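Local atomic coordinates of cystathionine beta-lyase family protein, YNBB B.subtilis ortholog (Clostridium acetobutylicum, PDB entry 3HVY), a protein that probably acts as a pyridoxal-phosphate-dependent carbon-sulfur lyase related to methionine gamma-lyase and cystathionine beta-lyase, and carries its cofactor covalently bound. Residues 313-317 with 318-322; 263-266 with 267-271; 39-42 with 43-47; 229-232 with 233-237; 49-52 with 53-57. All coordinates share one frame; numbering follows the deposited sequence.

In the fold
All five contacts are local, made within single stretches of chain, yet their chemistry follows their place. Contacts 3 and 5 lie on the long helix 18-55 and both face the third subunit. The first is buried and rich in charge, the second mixes apolar packing with polar groups where the helix ends. Contact 2, also buried, is a helical turn in 261-271 at the border with the second subunit; it touches contact 4, a partly buried loop leading into strand 237-241. Contact 1, about 44 Å from contact 2 between centres, is partly buried. There helix 287-317 closes and passes into the five-stranded sheet, without touching another subunit of the assembly.

Contact 1 of 5, residues 313-317 with 318-322; sequences RIMEL and AGFDV
The ring of Phe320 meets Met315 along its edge: Met315 O lies in the ring plane, 3.3 Å from Phe320 CD2. The terminal methyl of Met315, a selenomethionine in this crystal, is instead above the ring plane, beyond the rim, with Met315 CE 3.8 Å from Phe320 CD2. Its chain, bent at both chi2 and chi3, curls back to bring the methyl there, and the two side chains cross at a slant. The second flat group is the guanidinium of Arg313. Leu317 CD2 rests over one of its faces, 3.6 Å above the plane and toward the rim, while Glu316 OE1 sits at the edge, in plane, in a salt bridge of 2.9 Å to Arg313 NH1.

Glu316 reaches this place on an extended chain, with CG trans to the backbone N (chi1 174°). Its other oxygen, OE2, accepts a hydrogen bond of 2.7 Å from a water that also donates to Phe320 O and accepts from Val322 N, so one carboxylate is tied both to its own helix and to the departing strand. Farther along, Val322 CG1 packs 3.9 Å from Met315 CB. Phe339 stacks edge-to-face on Phe320 from outside, and Arg313 NE is bridged to Asp30 of helix 18-55.

The backbone adds further links. Phe320 N donates to Met315 O at 3.0 Å, and Gly319 N to Glu316 O at 2.8 Å, from well above the carbonyl plane. With the positive phi of Gly319 (110°), these paired bonds form a Schellman motif, which ends helix 287-317 and turns the chain into strand 321-323.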
# COMPACT_ATOMS: atom_id res chain seq x y z
N ARG D 313 -12.21 30.19 -24.79
CA ARG D 313 -11.83 31.12 -25.84
C ARG D 313 -11.64 30.46 -27.18
O ARG D 313 -12.20 30.93 -28.17
CB ARG D 313 -10.59 31.94 -25.52
CG ARG D 313 -10.32 33.03 -26.54
CD ARG D 313 -11.55 33.89 -26.80
NE ARG D 313 -11.20 35.16 -27.49
CZ ARG D 313 -12.06 36.09 -27.90
NH1 ARG D 313 -13.40 35.96 -27.74
NH2 ARG D 313 -11.60 37.15 -28.56
N ILE D 314 -10.90 29.34 -27.23
CA ILE D 314 -10.66 28.71 -28.52
C ILE D 314 -11.95 28.16 -29.15
O ILE D 314 -12.15 28.29 -30.34
CB ILE D 314 -9.52 27.68 -28.49
CG1 ILE D 314 -8.99 27.48 -29.92
CG2 ILE D 314 -9.96 26.33 -27.82
CD1 ILE D 314 -7.76 26.46 -30.00
N MSE D 315 -12.86 27.59 -28.37
CA MSE D 315 -14.08 27.05 -28.97
C MSE D 315 -14.94 28.23 -29.46
O MSE D 315 -15.63 28.15 -30.47
CB MSE D 315 -14.83 26.16 -27.97
CG MSE D 315 -14.04 24.94 -27.49
SE MSE D 315 -13.45 23.84 -28.95
CE MSE D 315 -15.16 23.06 -29.45
N GLU D 316 -14.89 29.34 -28.74
CA GLU D 316 -15.57 30.55 -29.18
C GLU D 316 -14.97 31.11 -30.50
O GLU D 316 -15.71 31.45 -31.43
CB GLU D 316 -15.49 31.58 -28.07
CG GLU D 316 -16.02 32.94 -28.36
CD GLU D 316 -16.19 33.71 -27.10
OE1 GLU D 316 -15.17 34.10 -26.47
OE2 GLU D 316 -17.35 33.88 -26.73
N LEU D 317 -13.64 31.15 -30.58
CA LEU D 317 -12.98 31.52 -31.83
C LEU D 317 -13.44 30.62 -32.98
O LEU D 317 -13.55 31.07 -34.13
CB LEU D 317 -11.47 31.47 -31.68
CG LEU D 317 -10.84 32.44 -30.71
CD1 LEU D 317 -9.35 32.68 -31.02
CD2 LEU D 317 -11.64 33.75 -30.75
N ALA D 318 -13.77 29.38 -32.66
CA ALA D 318 -14.27 28.41 -33.63
C ALA D 318 -15.75 28.55 -33.97
O ALA D 318 -16.26 27.79 -34.77
CB ALA D 318 -13.99 26.98 -33.12
N GLY D 319 -16.46 29.45 -33.30
CA GLY D 319 -17.87 29.71 -33.58
C GLY D 319 -18.86 29.25 -32.53
O GLY D 319 -20.03 29.50 -32.66
N PHE D 320 -18.41 28.60 -31.45
CA PHE D 320 -19.32 28.04 -30.48
C PHE D 320 -19.67 28.98 -29.34
O PHE D 320 -18.82 29.74 -28.84
CB PHE D 320 -18.72 26.75 -29.91
CG PHE D 320 -18.52 25.65 -30.92
CD1 PHE D 320 -19.60 24.82 -31.26
CD2 PHE D 320 -17.31 25.46 -31.54
CE1 PHE D 320 -19.44 23.80 -32.17
CE2 PHE D 320 -17.14 24.45 -32.47
CZ PHE D 320 -18.18 23.62 -32.80
N ASP D 321 -20.94 28.88 -28.91
CA ASP D 321 -21.39 29.51 -27.67
C ASP D 321 -20.83 28.64 -26.54
O ASP D 321 -20.96 27.41 -26.59
CB ASP D 321 -22.91 29.59 -27.61
CG ASP D 321 -23.42 30.65 -26.60
OD1 ASP D 321 -24.65 30.80 -26.48
OD2 ASP D 321 -22.56 31.32 -25.95
N VAL D 322 -20.17 29.26 -25.57
CA VAL D 322 -19.56 28.55 -24.44
C VAL D 322 -20.04 29.20 -23.16
O VAL D 322 -20.52 30.35 -23.17
CB VAL D 322 -18.01 28.58 -24.52
CG1 VAL D 322 -17.55 28.06 -25.87
CG2 VAL D 322 -17.44 30.01 -24.28
O HOH W 1 -19.10 31.88 -26.96

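Contact 2 of 5, residues 263-266 with 267-271; sequences YVTQ and ATFRV. With EDO (1,2-ethanediol), chain S.
Hydrogen bonds come first, and the shortest joins the side chain of Thr268 to the backbone one turn earlier: OG1 donates to Thr265 O over 2.6 Å. The hydroxyl is folded back toward its own helix because chi1 of 69° sets OG1 between the backbone N and the carbonyl carbon. Around it run the ordinary helical bonds, Thr268 N to Val264 O at 3.0 Å and Ala267 N to Tyr263 O. The amide of Phe269 is held less firmly, dividing itself between weak bonds to Thr265 O and Gln266 O.

Such hydroxyl-to-carbonyl bonding is familiar in helices, and here it belongs to helix 261-271, which packs on edge strand 91-95 of the seven-stranded sheet in the large domain of a fold-type I PLP enzyme.

Ring contacts form the second group. Thr265 O lies over one face of Phe269, 3.6 Å above it and displaced toward the rim, with Thr268 OG1 farther out on the same side. Thr265 CG2 sits above that side too, near the rim, 3.7 Å from Phe269 CE2. The amide of Gln266 comes to the ring edge instead, its plane turned 70° from the ring's, with Gln266 NE2 3.9 Å from Phe269 CE2.

Polar ends turn to neighbours. Gln266 NE2 donates to Lys141 O of the second subunit and OE1 accepts from Arg114, while Arg270 NH2 donates to Thr272 O of that subunit and NH1 weakly to a 1,2-ethanediol.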
# COMPACT_ATOMS: atom_id res chain seq x y z
N TYR D 263 -21.95 20.43 13.53
CA TYR D 263 -22.49 19.83 12.31
C TYR D 263 -21.56 18.79 11.68
O TYR D 263 -22.02 17.76 11.15
CB TYR D 263 -22.86 20.93 11.31
CG TYR D 263 -23.72 22.02 11.94
CD1 TYR D 263 -24.77 21.70 12.79
CD2 TYR D 263 -23.49 23.36 11.67
CE1 TYR D 263 -25.57 22.69 13.37
CE2 TYR D 263 -24.31 24.37 12.21
CZ TYR D 263 -25.34 24.03 13.07
OH TYR D 263 -26.16 25.03 13.67
N VAL D 264 -20.25 18.99 11.83
CA VAL D 264 -19.28 18.02 11.32
C VAL D 264 -19.41 16.78 12.18
O VAL D 264 -19.50 15.67 11.65
CB VAL D 264 -17.84 18.57 11.35
CG1 VAL D 264 -16.84 17.48 10.92
CG2 VAL D 264 -17.74 19.80 10.42
N THR D 265 -19.46 16.96 13.50
CA THR D 265 -19.59 15.81 14.38
C THR D 265 -20.84 14.98 14.09
O THR D 265 -20.78 13.73 14.09
CB THR D 265 -19.56 16.22 15.81
OG1 THR D 265 -18.26 16.69 16.08
CG2 THR D 265 -19.87 15.04 16.77
N GLN D 266 -21.98 15.63 13.86
CA GLN D 266 -23.18 14.85 13.55
C GLN D 266 -23.03 14.02 12.25
O GLN D 266 -23.57 12.89 12.12
CB GLN D 266 -24.41 15.71 13.49
CG GLN D 266 -24.95 16.23 14.85
CD GLN D 266 -25.19 15.13 15.88
OE1 GLN D 266 -25.93 14.17 15.65
NE2 GLN D 266 -24.56 15.28 17.03
N ALA D 267 -22.38 14.62 11.26
CA ALA D 267 -22.08 13.94 10.01
C ALA D 267 -21.23 12.72 10.26
O ALA D 267 -21.45 11.68 9.63
CB ALA D 267 -21.37 14.90 9.01
N THR D 268 -20.24 12.83 11.17
CA THR D 268 -19.40 11.66 11.43
C THR D 268 -20.19 10.42 11.93
O THR D 268 -19.74 9.28 11.73
CB THR D 268 -18.23 11.92 12.38
OG1 THR D 268 -18.74 12.14 13.69
CG2 THR D 268 -17.31 13.11 11.90
N PHE D 269 -21.28 10.64 12.64
CA PHE D 269 -22.10 9.53 13.18
C PHE D 269 -22.88 8.84 12.10
O PHE D 269 -23.27 7.65 12.27
CB PHE D 269 -23.05 10.00 14.29
CG PHE D 269 -22.36 10.56 15.52
CD1 PHE D 269 -21.22 9.97 16.03
CD2 PHE D 269 -22.88 11.68 16.17
CE1 PHE D 269 -20.59 10.49 17.17
CE2 PHE D 269 -22.25 12.20 17.29
CZ PHE D 269 -21.12 11.60 17.79
N ARG D 270 -23.14 9.55 11.01
CA ARG D 270 -23.71 8.93 9.80
C ARG D 270 -22.66 8.16 9.00
O ARG D 270 -22.94 7.11 8.40
CB ARG D 270 -24.33 9.98 8.90
CG ARG D 270 -24.61 9.52 7.49
CD ARG D 270 -25.66 8.42 7.42
NE ARG D 270 -25.64 7.84 6.07
CZ ARG D 270 -26.69 7.31 5.48
NH1 ARG D 270 -27.85 7.27 6.09
NH2 ARG D 270 -26.60 6.81 4.26
N VAL D 271 -21.45 8.69 8.99
CA VAL D 271 -20.37 8.06 8.25
C VAL D 271 -19.98 6.74 8.88
O VAL D 271 -19.70 5.80 8.17
CB VAL D 271 -19.13 8.98 8.06
CG1 VAL D 271 -18.01 8.19 7.32
CG2 VAL D 271 -19.53 10.24 7.26
C1 EDO S . -29.99 8.02 8.68
O1 EDO S . -28.70 8.54 8.98
C2 EDO S . -30.10 6.69 9.35
O2 EDO S . -29.75 5.62 8.45

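Contact 3 of 5, residues 39-42 with 43-47; sequences DEIR and EYNQL. With EDO (1,2-ethanediol), chain Y.
Ile41 chi1 (-71°) leaves CG2 trans to the backbone N, while Asn45 chi1 (-74°) sets its amide carbon trans to the carbonyl carbon; the two lie alongside, Ile41 CG2 3.6 Å from Asn45 ND2. This methyl packs against the amide nitrogen while the N-H groups serve elsewhere: ND2 donates to Glu226 O. Asn45 N donates to Ile41 O at 3.0 Å.

Arg42 leaves the backbone extended and then bends at chi3 (64°), which carries its guanidinium over Asp39. Asp39 OD1 lies over one face of that group, 3.3 Å from Arg42 NH2, so the pair is a contact of charges with no N-H aimed at the oxygen. The direct bonds go outward, Arg42 NE to Asp412 of the third subunit and Asp39 OD1 to Lys306, while Arg42 NH1 makes a weak bond to an ethanediol and a long, weak ion pair with Glu303.

On another side of the helix, the extended Glu43 places OE1 2.6 Å from a water that also donates to Glu40 O at 2.8 Å. The other oxygen, OE2, forms a salt bridge with Lys415 of the third subunit.

Two successive turns in the middle of helix 18-55 thus present acids and a base to a subunit interface. The opposite charges near the buried Arg42 and Glu43 may keep both ionised.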
# COMPACT_ATOMS: atom_id res chain seq x y z
N ASP D 39 -3.00 33.49 -11.55
CA ASP D 39 -1.71 33.29 -10.88
C ASP D 39 -1.64 33.98 -9.53
O ASP D 39 -0.96 33.52 -8.63
CB ASP D 39 -0.56 33.76 -11.75
CG ASP D 39 -0.32 32.86 -12.91
OD1 ASP D 39 -0.84 31.72 -12.94
OD2 ASP D 39 0.42 33.32 -13.78
N GLU D 40 -2.29 35.13 -9.45
CA GLU D 40 -2.39 35.93 -8.21
C GLU D 40 -3.16 35.20 -7.13
O GLU D 40 -2.75 35.14 -5.97
CB GLU D 40 -3.07 37.25 -8.49
CG GLU D 40 -2.22 38.15 -9.41
CD GLU D 40 -2.98 39.39 -9.86
OE1 GLU D 40 -4.10 39.61 -9.36
OE2 GLU D 40 -2.45 40.12 -10.72
N ILE D 41 -4.29 34.62 -7.55
CA ILE D 41 -5.08 33.79 -6.67
C ILE D 41 -4.31 32.52 -6.26
O ILE D 41 -4.33 32.14 -5.09
CB ILE D 41 -6.42 33.42 -7.34
CG1 ILE D 41 -7.33 34.66 -7.42
CG2 ILE D 41 -7.14 32.32 -6.57
CD1 ILE D 41 -8.65 34.39 -8.12
N ARG D 42 -3.61 31.88 -7.20
CA ARG D 42 -2.89 30.67 -6.91
C ARG D 42 -1.82 30.90 -5.87
O ARG D 42 -1.59 30.07 -5.00
CB ARG D 42 -2.18 30.22 -8.19
CG ARG D 42 -1.49 28.95 -8.07
CD ARG D 42 -0.88 28.50 -9.42
NE ARG D 42 0.13 29.47 -9.81
CZ ARG D 42 0.73 29.54 -10.99
NH1 ARG D 42 0.41 28.71 -11.94
NH2 ARG D 42 1.64 30.46 -11.21
N GLU D 43 -1.13 32.03 -5.98
CA GLU D 43 -0.06 32.38 -5.08
C GLU D 43 -0.59 32.53 -3.63
O GLU D 43 0.01 32.05 -2.64
CB GLU D 43 0.53 33.68 -5.57
CG GLU D 43 1.64 34.23 -4.72
CD GLU D 43 2.17 35.55 -5.26
OE1 GLU D 43 1.42 36.58 -5.23
OE2 GLU D 43 3.36 35.56 -5.63
N TYR D 44 -1.71 33.22 -3.51
CA TYR D 44 -2.38 33.38 -2.25
C TYR D 44 -2.74 32.00 -1.65
O TYR D 44 -2.44 31.70 -0.50
CB TYR D 44 -3.65 34.19 -2.46
CG TYR D 44 -4.37 34.36 -1.15
CD1 TYR D 44 -3.87 35.22 -0.19
CD2 TYR D 44 -5.53 33.65 -0.86
CE1 TYR D 44 -4.49 35.39 1.01
CE2 TYR D 44 -6.17 33.81 0.36
CZ TYR D 44 -5.63 34.69 1.29
OH TYR D 44 -6.19 34.91 2.52
N ASN D 45 -3.41 31.18 -2.44
CA ASN D 45 -3.84 29.88 -1.98
C ASN D 45 -2.67 28.95 -1.68
O ASN D 45 -2.74 28.19 -0.73
CB ASN D 45 -4.81 29.27 -2.98
CG ASN D 45 -6.16 29.92 -2.92
OD1 ASN D 45 -6.52 30.48 -1.88
ND2 ASN D 45 -6.97 29.79 -3.99
N GLN D 46 -1.59 29.03 -2.43
CA GLN D 46 -0.46 28.21 -2.10
C GLN D 46 0.07 28.58 -0.71
O GLN D 46 0.47 27.72 0.08
CB GLN D 46 0.66 28.36 -3.14
CG GLN D 46 1.88 27.52 -2.80
CD GLN D 46 1.70 26.10 -3.18
OE1 GLN D 46 1.87 25.75 -4.35
NE2 GLN D 46 1.34 25.25 -2.21
N LEU D 47 0.14 29.88 -0.45
CA LEU D 47 0.57 30.40 0.83
C LEU D 47 -0.39 30.03 1.95
O LEU D 47 0.01 29.62 3.01
CB LEU D 47 0.69 31.92 0.74
CG LEU D 47 1.09 32.65 2.04
CD1 LEU D 47 2.49 32.17 2.58
CD2 LEU D 47 1.09 34.16 1.79
C1 EDO Y . 1.20 26.86 -17.12
O1 EDO Y . 1.01 25.46 -17.08
C2 EDO Y . 0.10 27.53 -16.33
O2 EDO Y . 0.44 27.75 -14.95
O HOH W 2 -1.13 37.03 -4.70

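Contact 4 of 5, residues 229-232 with 233-237; sequences EPTD and VGADI
Ala235 points its methyl at Pro230, CB to CB at 3.9 Å, although the proline itself is directed away, and Ala235 CB also rests 3.2 Å from Pro230 O. Val233 chi1 (-63°) puts CG2 between the backbone N and the carbonyl carbon, which brings Val233 CG2 to 3.4 Å from Pro230 O, while its CG1 leans against Asp232 O. Thr231 adds CG2, which lies at the margin of Ala235. Ala235 CB and Val233 CG2 both pack against the Pro230 carbonyl, with Pro230 and Val233 covered from outside by Ile196 of helix 196-207.

That carbonyl is gripped twice. Val233 N donates to Pro230 O over 3.0 Å and Ala235 N over 3.1 Å, the two arriving from opposite faces of the carbonyl plane. Between these donors Gly234 takes up a positive phi (108°), a conformation in which a CB would be jammed against the preceding carbonyl oxygen. Its N-H is weakly bound to a water that donates to Thr231 O, which links Thr231 O weakly to Gly234 N.

Asp232 is turned back the other way, against the start of the short 3-10 segment 230-232. Its OD2 accepts from Glu229 N at 2.8 Å, using the anti lone pair, while Asp232 N donates to Glu229 O. The remaining oxygen, OD1, accepts from Asn88, which is itself a ligand of the bound sodium ion.

Asp232 is thus a second-shell residue that could orient Asn88 at the metal, and the doubly bound Pro230 carbonyl probably holds the bend just before strand 237-241.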
# COMPACT_ATOMS: atom_id res chain seq x y z
N GLU D 229 -13.37 30.42 0.26
CA GLU D 229 -14.25 29.27 0.17
C GLU D 229 -15.59 29.68 0.83
O GLU D 229 -15.69 30.73 1.43
CB GLU D 229 -13.60 28.08 0.90
CG GLU D 229 -12.29 27.60 0.27
CD GLU D 229 -12.45 27.11 -1.15
OE1 GLU D 229 -13.54 26.60 -1.45
OE2 GLU D 229 -11.47 27.24 -1.97
N PRO D 230 -16.64 28.89 0.65
CA PRO D 230 -17.97 29.25 1.17
C PRO D 230 -18.00 29.43 2.70
O PRO D 230 -18.78 30.20 3.22
CB PRO D 230 -18.83 28.10 0.72
CG PRO D 230 -18.11 27.55 -0.48
CD PRO D 230 -16.67 27.66 -0.16
N THR D 231 -17.11 28.72 3.39
CA THR D 231 -16.98 28.78 4.83
C THR D 231 -16.43 30.13 5.31
O THR D 231 -16.52 30.47 6.47
CB THR D 231 -16.15 27.62 5.34
OG1 THR D 231 -14.95 27.52 4.59
CG2 THR D 231 -16.92 26.33 5.22
N ASP D 232 -15.84 30.87 4.39
CA ASP D 232 -15.34 32.22 4.66
C ASP D 232 -16.45 33.26 4.51
O ASP D 232 -16.25 34.42 4.83
CB ASP D 232 -14.24 32.58 3.67
CG ASP D 232 -12.99 31.72 3.83
OD1 ASP D 232 -12.48 31.67 4.95
OD2 ASP D 232 -12.49 31.10 2.86
N VAL D 233 -17.61 32.87 3.98
CA VAL D 233 -18.71 33.83 3.81
C VAL D 233 -20.03 33.35 4.44
O VAL D 233 -21.11 33.64 3.95
CB VAL D 233 -18.85 34.25 2.29
CG1 VAL D 233 -17.56 34.98 1.83
CG2 VAL D 233 -19.10 33.09 1.44
N GLY D 234 -19.92 32.53 5.48
CA GLY D 234 -21.08 32.13 6.30
C GLY D 234 -21.61 30.73 6.18
O GLY D 234 -22.62 30.41 6.78
N ALA D 235 -21.00 29.88 5.36
CA ALA D 235 -21.44 28.53 5.27
C ALA D 235 -21.17 27.86 6.62
O ALA D 235 -20.09 28.04 7.19
CB ALA D 235 -20.70 27.76 4.11
N ASP D 236 -22.14 27.07 7.11
CA ASP D 236 -21.99 26.29 8.35
C ASP D 236 -21.30 24.95 8.16
O ASP D 236 -20.69 24.43 9.07
CB ASP D 236 -23.36 26.03 8.96
CG ASP D 236 -24.01 27.30 9.47
OD1 ASP D 236 -23.35 28.06 10.19
OD2 ASP D 236 -25.19 27.54 9.13
N ILE D 237 -21.42 24.39 6.97
CA ILE D 237 -20.87 23.13 6.66
C ILE D 237 -20.77 22.99 5.15
O ILE D 237 -21.62 23.47 4.39
CB ILE D 237 -21.68 21.98 7.33
CG1 ILE D 237 -21.04 20.62 7.09
CG2 ILE D 237 -23.18 22.03 6.98
CD1 ILE D 237 -21.69 19.42 7.87
O HOH W 3 -17.73 32.79 7.69

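Contact 5 of 5, residues 49-52 with 53-57; sequences VLKA and FQEER
Val49 against Phe53 and Leu50 against Gln54 are contacts between residues one turn apart, in the final turns of helix 18-55. Val49 and Phe53 run alongside each other in the same direction, and Val49 CG1 comes 3.7 Å from Phe53 CE1. The ring also turns its edge to the backbone: Val49 O lies in its plane, 3.4 Å from Phe53 CD1. Its first torsion, -92°, lies off a staggered value.

Leu50 and Gln54 cross instead at an angle. Gln54 CG closes on Leu50 O at 3.1 Å, and the amide beyond, NE2, reaches Leu50 CD1 at 3.7 Å. The amide is itself bonded on the third subunit, OE1 to Tyr14 and NE2 to Ser356 O.

Glu55 lays CG 3.2 Å from Lys51 O, yet the two charged ends do not meet, with OE2 and Lys51 NZ 5.2 Å apart. Each has another partner: NZ bonds Ser9 of the third subunit, and Glu55 OE1 accepts from Asn85, a ligand of the sodium ion. The helix then stops in a Schellman motif, with Arg57 at positive phi.

Val49 and Ala52 pack on helix 74-87, where Glu56 is bridged to Arg81; Leu50 and Phe53 rest on Phe295 and Leu294 of helix 287-317, so the end of helix 18-55 packs on both helices and on the third subunit.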
# COMPACT_ATOMS: atom_id res chain seq x y z
N VAL D 49 -2.13 27.37 2.20
CA VAL D 49 -1.95 25.97 2.49
C VAL D 49 -0.63 25.75 3.23
O VAL D 49 -0.60 25.06 4.23
CB VAL D 49 -2.10 25.06 1.19
CG1 VAL D 49 -1.73 23.64 1.51
CG2 VAL D 49 -3.58 25.10 0.66
N LEU D 50 0.45 26.36 2.75
CA LEU D 50 1.73 26.23 3.39
C LEU D 50 1.62 26.66 4.86
O LEU D 50 2.11 25.98 5.79
CB LEU D 50 2.75 27.11 2.66
CG LEU D 50 4.16 27.16 3.23
CD1 LEU D 50 4.75 25.72 3.29
CD2 LEU D 50 5.05 28.15 2.44
N LYS D 51 0.98 27.79 5.12
CA LYS D 51 0.85 28.24 6.52
C LYS D 51 0.10 27.22 7.39
O LYS D 51 0.43 27.01 8.54
CB LYS D 51 0.10 29.56 6.62
CG LYS D 51 0.80 30.78 6.10
CD LYS D 51 0.13 32.07 6.59
CE LYS D 51 -1.38 32.11 6.35
NZ LYS D 51 -1.99 33.42 6.75
N ALA D 52 -0.97 26.65 6.85
CA ALA D 52 -1.77 25.66 7.57
C ALA D 52 -0.86 24.42 7.94
O ALA D 52 -0.87 23.93 9.09
CB ALA D 52 -2.98 25.26 6.74
N PHE D 53 -0.04 23.96 7.00
CA PHE D 53 0.88 22.87 7.29
C PHE D 53 1.81 23.22 8.47
O PHE D 53 1.98 22.46 9.42
CB PHE D 53 1.74 22.58 6.05
CG PHE D 53 1.17 21.50 5.12
CD1 PHE D 53 0.12 21.77 4.26
CD2 PHE D 53 1.74 20.24 5.08
CE1 PHE D 53 -0.37 20.80 3.41
CE2 PHE D 53 1.26 19.24 4.24
CZ PHE D 53 0.19 19.52 3.40
N GLN D 54 2.39 24.41 8.38
CA GLN D 54 3.38 24.87 9.36
C GLN D 54 2.76 25.15 10.69
O GLN D 54 3.35 24.82 11.71
CB GLN D 54 4.08 26.11 8.79
CG GLN D 54 4.78 25.79 7.45
CD GLN D 54 5.70 26.90 7.03
OE1 GLN D 54 5.43 28.07 7.34
NE2 GLN D 54 6.77 26.58 6.31
N GLU D 55 1.52 25.65 10.72
CA GLU D 55 0.85 25.87 12.00
C GLU D 55 0.46 24.56 12.68
O GLU D 55 0.42 24.50 13.89
CB GLU D 55 -0.32 26.84 11.86
CG GLU D 55 0.19 28.28 11.49
CD GLU D 55 -0.88 29.26 10.99
OE1 GLU D 55 -2.08 28.91 10.93
OE2 GLU D 55 -0.48 30.40 10.65
N GLU D 56 0.26 23.50 11.93
CA GLU D 56 -0.02 22.21 12.53
C GLU D 56 1.27 21.39 12.75
O GLU D 56 1.22 20.27 13.22
CB GLU D 56 -1.06 21.45 11.69
CG GLU D 56 -1.51 20.06 12.24
CD GLU D 56 -2.19 20.10 13.62
OE1 GLU D 56 -2.69 21.18 14.02
OE2 GLU D 56 -2.23 19.02 14.28
N ARG D 57 2.42 21.97 12.46
CA ARG D 57 3.69 21.30 12.60
C ARG D 57 3.73 19.91 11.93
O ARG D 57 4.16 18.91 12.50
CB ARG D 57 4.12 21.23 14.07
CG ARG D 57 4.26 22.56 14.74
CD ARG D 57 4.68 22.40 16.19
NE ARG D 57 5.55 23.52 16.54
CZ ARG D 57 6.87 23.45 16.77
NH1 ARG D 57 7.53 22.29 16.78
NH2 ARG D 57 7.52 24.56 17.06